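Local atomic coordinates of histone-lysine N-methyltransferase SETMAR (Homo sapiens, PDB entry 3BO5), a protein that dimethylates a lysine of histone H3 through its SET domain and, fused to a mariner transposase, takes part in DNA double-strand break repair. Residues E22-P35 with L124-W138. The protein carries 2 engineered substitutions. Numbering follows the deposited sequence.
Sequences ENLPVGAWPPGAAP and LQFHFQVFKTHKKGW. With SAH (S-adenosyl-L-homocysteine), chain F; GOL (glycerol), chain H.
F128 O is gripped twice, by G27 N at 3.2 Å and by a water that also donates to P25 O. From there a parallel ladder runs on: V130 N gives to G27 O at 2.7 Å, W29 N to V130 O, and K132 N to W29 O. Before it, the amide of N23 suits its place by having two N-H groups: ND2 reaches L124 O at 2.9 Å, almost straight (163°), and also binds K122 O. Branched L24 lays CD1 over one face of the H127 ring, 3.8 Å from its centroid. Q129 holds CG anti to its N (chi1 -175°) and extends, bringing OE1 against W29 CB at 3.3 Å, the amide and indole planes only 13° apart, while OE1 also accepts from R141 NE. Rigid P35 sets CB squarely over the five-membered ring of W138, 3.9 Å from its centroid; K132 CD covers the opposite face. Were W138 an alanine, P35 and the K132 chain would probably lose the flat surface between them. W138 N binds S-adenosylhomocysteine O at 2.7 Å, tying the contact to the cofactor site. Strand 27-29, from the pre-SET region, forms the edge of a mixed sheet, with SET strand 128-132 between it and antiparallel strand 138-142.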
# COMPACT_ATOMS: atom_id res chain seq x y z
N GLU A 22 -9.73 2.96 -11.17
CA GLU A 22 -8.26 2.99 -11.33
C GLU A 22 -7.95 3.17 -12.80
O GLU A 22 -8.86 3.13 -13.61
CB GLU A 22 -7.65 1.66 -10.84
CG GLU A 22 -7.99 1.40 -9.36
CD GLU A 22 -7.16 2.21 -8.40
OE1 GLU A 22 -7.35 1.92 -7.19
OE2 GLU A 22 -6.33 3.12 -8.79
N ASN A 23 -6.69 3.33 -13.12
CA ASN A 23 -6.31 3.53 -14.51
C ASN A 23 -6.65 2.39 -15.41
O ASN A 23 -6.87 2.59 -16.60
CB ASN A 23 -4.82 3.71 -14.60
CG ASN A 23 -4.35 4.99 -13.98
OD1 ASN A 23 -5.12 6.00 -13.88
ND2 ASN A 23 -3.11 4.98 -13.55
N LEU A 24 -6.57 1.19 -14.81
CA LEU A 24 -6.83 -0.07 -15.50
C LEU A 24 -7.83 -0.86 -14.70
O LEU A 24 -8.00 -0.66 -13.48
CB LEU A 24 -5.52 -0.83 -15.63
CG LEU A 24 -4.41 -0.15 -16.40
CD1 LEU A 24 -3.19 -0.93 -16.27
CD2 LEU A 24 -4.79 0.02 -17.92
N PRO A 25 -8.58 -1.72 -15.37
CA PRO A 25 -9.50 -2.61 -14.66
C PRO A 25 -8.70 -3.63 -13.88
O PRO A 25 -7.52 -3.88 -14.20
CB PRO A 25 -10.20 -3.36 -15.79
CG PRO A 25 -9.89 -2.53 -17.05
CD PRO A 25 -8.64 -1.84 -16.84
N VAL A 26 -9.36 -4.15 -12.88
CA VAL A 26 -8.83 -5.29 -12.11
C VAL A 26 -9.85 -6.44 -12.24
O VAL A 26 -11.00 -6.35 -11.83
CB VAL A 26 -8.68 -4.92 -10.60
CG1 VAL A 26 -8.16 -6.16 -9.82
CG2 VAL A 26 -7.76 -3.79 -10.43
N GLY A 27 -9.43 -7.56 -12.83
CA GLY A 27 -10.35 -8.67 -13.07
C GLY A 27 -10.47 -9.56 -11.85
O GLY A 27 -9.76 -9.35 -10.85
N ALA A 28 -11.43 -10.48 -11.89
CA ALA A 28 -11.61 -11.46 -10.83
C ALA A 28 -11.56 -12.83 -11.45
O ALA A 28 -11.95 -13.03 -12.63
CB ALA A 28 -12.89 -11.30 -10.14
N TRP A 29 -11.08 -13.79 -10.67
CA TRP A 29 -10.95 -15.16 -11.16
C TRP A 29 -11.20 -16.05 -9.96
O TRP A 29 -10.63 -15.83 -8.91
CB TRP A 29 -9.54 -15.38 -11.63
CG TRP A 29 -9.35 -16.75 -12.20
CD1 TRP A 29 -8.93 -17.90 -11.56
CD2 TRP A 29 -9.63 -17.11 -13.52
NE1 TRP A 29 -8.93 -18.95 -12.43
CE2 TRP A 29 -9.35 -18.50 -13.65
CE3 TRP A 29 -10.10 -16.40 -14.63
CZ2 TRP A 29 -9.51 -19.18 -14.86
CZ3 TRP A 29 -10.24 -17.09 -15.82
CH2 TRP A 29 -9.95 -18.46 -15.93
N PRO A 30 -11.87 -17.17 -10.16
CA PRO A 30 -12.35 -17.73 -11.42
C PRO A 30 -13.62 -17.07 -11.94
O PRO A 30 -14.32 -16.44 -11.16
CB PRO A 30 -12.54 -19.24 -11.07
CG PRO A 30 -12.84 -19.24 -9.59
CD PRO A 30 -12.03 -18.09 -9.01
N PRO A 31 -13.91 -17.21 -13.27
CA PRO A 31 -15.11 -16.66 -13.91
C PRO A 31 -16.29 -17.06 -13.08
O PRO A 31 -16.35 -18.20 -12.63
CB PRO A 31 -15.19 -17.42 -15.23
CG PRO A 31 -13.76 -17.64 -15.59
CD PRO A 31 -13.06 -17.91 -14.26
N GLY A 32 -17.21 -16.14 -12.85
CA GLY A 32 -18.41 -16.46 -12.07
C GLY A 32 -18.20 -16.50 -10.58
O GLY A 32 -19.08 -16.92 -9.84
N ALA A 33 -17.02 -16.07 -10.13
CA ALA A 33 -16.75 -15.93 -8.68
C ALA A 33 -16.33 -14.50 -8.40
O ALA A 33 -15.60 -13.89 -9.21
CB ALA A 33 -15.67 -16.93 -8.19
N ALA A 34 -16.79 -13.97 -7.26
CA ALA A 34 -16.42 -12.61 -6.82
C ALA A 34 -16.16 -12.52 -5.32
O ALA A 34 -16.81 -13.20 -4.49
CB ALA A 34 -17.49 -11.60 -7.19
N PRO A 35 -15.19 -11.68 -4.91
CA PRO A 35 -15.04 -11.49 -3.49
C PRO A 35 -16.24 -10.86 -2.80
O PRO A 35 -17.05 -10.17 -3.46
CB PRO A 35 -13.82 -10.55 -3.36
CG PRO A 35 -13.42 -10.20 -4.65
CD PRO A 35 -14.16 -10.96 -5.70
N LEU A 124 -2.30 3.03 -10.93
CA LEU A 124 -1.95 1.65 -11.35
C LEU A 124 -1.40 1.66 -12.74
O LEU A 124 -1.94 2.37 -13.61
CB LEU A 124 -3.17 0.70 -11.34
CG LEU A 124 -3.87 0.61 -9.99
CD1 LEU A 124 -4.77 -0.59 -10.05
CD2 LEU A 124 -2.89 0.46 -8.80
N GLN A 125 -0.40 0.83 -12.97
CA GLN A 125 0.23 0.76 -14.31
C GLN A 125 0.26 -0.64 -14.87
O GLN A 125 0.81 -0.87 -15.98
CB GLN A 125 1.64 1.30 -14.26
CG GLN A 125 1.68 2.76 -13.72
CD GLN A 125 1.00 3.72 -14.65
OE1 GLN A 125 1.13 3.55 -15.86
NE2 GLN A 125 0.47 4.82 -14.13
N PHE A 126 -0.29 -1.58 -14.10
CA PHE A 126 -0.36 -3.00 -14.53
C PHE A 126 -1.76 -3.53 -14.36
O PHE A 126 -2.52 -2.99 -13.57
CB PHE A 126 0.61 -3.84 -13.72
CG PHE A 126 2.04 -3.35 -13.80
CD1 PHE A 126 2.80 -3.67 -14.96
CD2 PHE A 126 2.60 -2.55 -12.80
CE1 PHE A 126 4.12 -3.19 -15.08
CE2 PHE A 126 3.87 -2.08 -12.87
CZ PHE A 126 4.66 -2.37 -14.03
N HIS A 127 -2.06 -4.62 -15.07
CA HIS A 127 -3.33 -5.29 -14.95
C HIS A 127 -3.21 -6.36 -13.87
O HIS A 127 -2.44 -7.33 -14.05
CB HIS A 127 -3.67 -5.92 -16.30
CG HIS A 127 -3.99 -4.90 -17.34
ND1 HIS A 127 -3.01 -4.27 -18.07
CD2 HIS A 127 -5.18 -4.41 -17.76
CE1 HIS A 127 -3.59 -3.42 -18.91
NE2 HIS A 127 -4.89 -3.48 -18.74
N PHE A 128 -4.00 -6.18 -12.83
CA PHE A 128 -4.06 -7.14 -11.75
C PHE A 128 -5.31 -7.93 -11.79
O PHE A 128 -6.21 -7.60 -12.57
CB PHE A 128 -4.02 -6.38 -10.43
CG PHE A 128 -2.82 -5.48 -10.33
CD1 PHE A 128 -1.54 -5.99 -10.37
CD2 PHE A 128 -2.98 -4.11 -10.09
CE1 PHE A 128 -0.41 -5.16 -10.30
CE2 PHE A 128 -1.84 -3.28 -10.01
CZ PHE A 128 -0.55 -3.80 -10.13
N GLN A 129 -5.39 -8.96 -10.96
CA GLN A 129 -6.57 -9.82 -10.92
C GLN A 129 -6.74 -10.30 -9.49
O GLN A 129 -5.74 -10.75 -8.88
CB GLN A 129 -6.37 -10.99 -11.88
CG GLN A 129 -7.54 -11.88 -12.04
CD GLN A 129 -7.16 -13.16 -12.76
OE1 GLN A 129 -6.53 -14.04 -12.19
NE2 GLN A 129 -7.48 -13.24 -14.05
N VAL A 130 -7.94 -10.14 -8.98
CA VAL A 130 -8.23 -10.68 -7.63
C VAL A 130 -8.59 -12.12 -7.91
O VAL A 130 -9.41 -12.43 -8.81
CB VAL A 130 -9.38 -9.94 -7.01
CG1 VAL A 130 -9.79 -10.60 -5.75
CG2 VAL A 130 -8.98 -8.53 -6.77
N PHE A 131 -8.04 -13.06 -7.17
CA PHE A 131 -8.27 -14.48 -7.55
C PHE A 131 -8.38 -15.37 -6.34
O PHE A 131 -7.90 -15.03 -5.29
CB PHE A 131 -7.15 -15.02 -8.45
CG PHE A 131 -5.84 -15.28 -7.71
CD1 PHE A 131 -5.39 -16.59 -7.47
CD2 PHE A 131 -5.12 -14.22 -7.21
CE1 PHE A 131 -4.15 -16.83 -6.75
CE2 PHE A 131 -3.89 -14.44 -6.48
CZ PHE A 131 -3.44 -15.75 -6.27
N LYS A 132 -9.07 -16.49 -6.46
CA LYS A 132 -9.22 -17.38 -5.30
C LYS A 132 -7.96 -18.24 -5.15
O LYS A 132 -7.57 -19.01 -6.04
CB LYS A 132 -10.46 -18.23 -5.46
CG LYS A 132 -10.80 -18.92 -4.15
CD LYS A 132 -11.42 -17.90 -3.20
CE LYS A 132 -11.46 -18.37 -1.81
NZ LYS A 132 -12.56 -17.58 -1.19
N THR A 133 -7.30 -18.04 -4.01
CA THR A 133 -6.14 -18.84 -3.65
C THR A 133 -6.57 -20.21 -3.09
O THR A 133 -7.72 -20.36 -2.71
CB THR A 133 -5.18 -18.20 -2.62
OG1 THR A 133 -5.83 -18.18 -1.34
CG2 THR A 133 -4.83 -16.76 -2.98
N HIS A 134 -5.57 -21.11 -2.91
CA HIS A 134 -5.89 -22.46 -2.43
C HIS A 134 -6.37 -22.42 -0.96
O HIS A 134 -7.38 -23.02 -0.62
CB HIS A 134 -4.67 -23.38 -2.66
CG HIS A 134 -4.91 -24.80 -2.27
ND1 HIS A 134 -5.99 -25.51 -2.74
CD2 HIS A 134 -4.22 -25.64 -1.45
CE1 HIS A 134 -5.96 -26.73 -2.22
NE2 HIS A 134 -4.91 -26.82 -1.42
N LYS A 135 -5.65 -21.68 -0.13
CA LYS A 135 -5.90 -21.71 1.33
C LYS A 135 -5.96 -20.37 2.05
O LYS A 135 -6.09 -20.34 3.27
CB LYS A 135 -4.77 -22.50 1.97
CG LYS A 135 -4.88 -23.97 1.65
CD LYS A 135 -3.79 -24.74 2.26
CE LYS A 135 -4.08 -24.82 3.75
NZ LYS A 135 -3.16 -25.66 4.40
N LYS A 136 -5.78 -19.26 1.33
CA LYS A 136 -5.62 -17.93 1.93
C LYS A 136 -6.79 -17.02 1.58
O LYS A 136 -6.75 -15.81 1.85
CB LYS A 136 -4.29 -17.33 1.43
CG LYS A 136 -3.05 -18.19 1.77
CD LYS A 136 -1.77 -17.58 1.16
CE LYS A 136 -1.87 -17.35 -0.32
NZ LYS A 136 -0.44 -17.18 -0.85
N GLY A 137 -7.90 -17.57 1.03
CA GLY A 137 -9.02 -16.74 0.59
C GLY A 137 -8.66 -16.06 -0.69
O GLY A 137 -7.96 -16.64 -1.51
N TRP A 138 -9.16 -14.85 -0.88
CA TRP A 138 -8.87 -14.17 -2.14
C TRP A 138 -7.47 -13.57 -2.05
O TRP A 138 -6.96 -13.30 -0.94
CB TRP A 138 -9.86 -13.02 -2.37
CG TRP A 138 -11.20 -13.57 -2.66
CD1 TRP A 138 -12.16 -13.94 -1.75
CD2 TRP A 138 -11.67 -13.97 -3.94
NE1 TRP A 138 -13.27 -14.46 -2.43
CE2 TRP A 138 -12.97 -14.51 -3.76
CE3 TRP A 138 -11.14 -13.88 -5.22
CZ2 TRP A 138 -13.76 -14.94 -4.84
CZ3 TRP A 138 -11.95 -14.28 -6.31
CH2 TRP A 138 -13.22 -14.85 -6.09
N SAH F . -7.35 -13.27 1.81
CA SAH F . -8.01 -11.96 2.08
CB SAH F . -7.17 -10.76 1.57
CG SAH F . -6.05 -10.46 2.57
SD SAH F . -6.70 -9.80 4.13
C SAH F . -9.42 -11.98 1.46
O SAH F . -9.89 -13.03 1.01
OXT SAH F . -10.06 -10.88 1.41
C5' SAH F . -5.82 -10.85 5.31
C4' SAH F . -6.41 -12.25 5.48
O4' SAH F . -6.06 -13.10 4.38
C3' SAH F . -5.88 -12.98 6.68
O3' SAH F . -6.62 -12.61 7.88
C2' SAH F . -6.06 -14.43 6.33
O2' SAH F . -7.44 -14.82 6.34
C1' SAH F . -5.68 -14.40 4.86
N9 SAH F . -4.22 -14.50 4.64
C8 SAH F . -3.37 -13.54 4.09
N7 SAH F . -2.16 -14.06 3.99
C5 SAH F . -2.19 -15.34 4.42
C6 SAH F . -1.16 -16.30 4.54
N6 SAH F . 0.10 -16.16 4.14
N1 SAH F . -1.57 -17.51 5.10
C2 SAH F . -2.85 -17.74 5.49
N3 SAH F . -3.89 -16.84 5.36
C4 SAH F . -3.48 -15.64 4.88
C1 GOL H . -2.37 5.71 -17.16
O1 GOL H . -3.56 5.19 -17.68
C2 GOL H . -2.53 7.12 -16.58
O2 GOL H . -3.85 7.64 -16.38
C3 GOL H . -1.71 7.24 -15.31
O3 GOL H . -0.40 6.89 -15.62
O HOH W 1 -5.01 4.06 -10.87
O HOH W 2 -5.18 -3.61 -12.64
O HOH W 3 -6.60 -6.36 -14.95
O HOH W 4 -16.46 -14.57 -1.48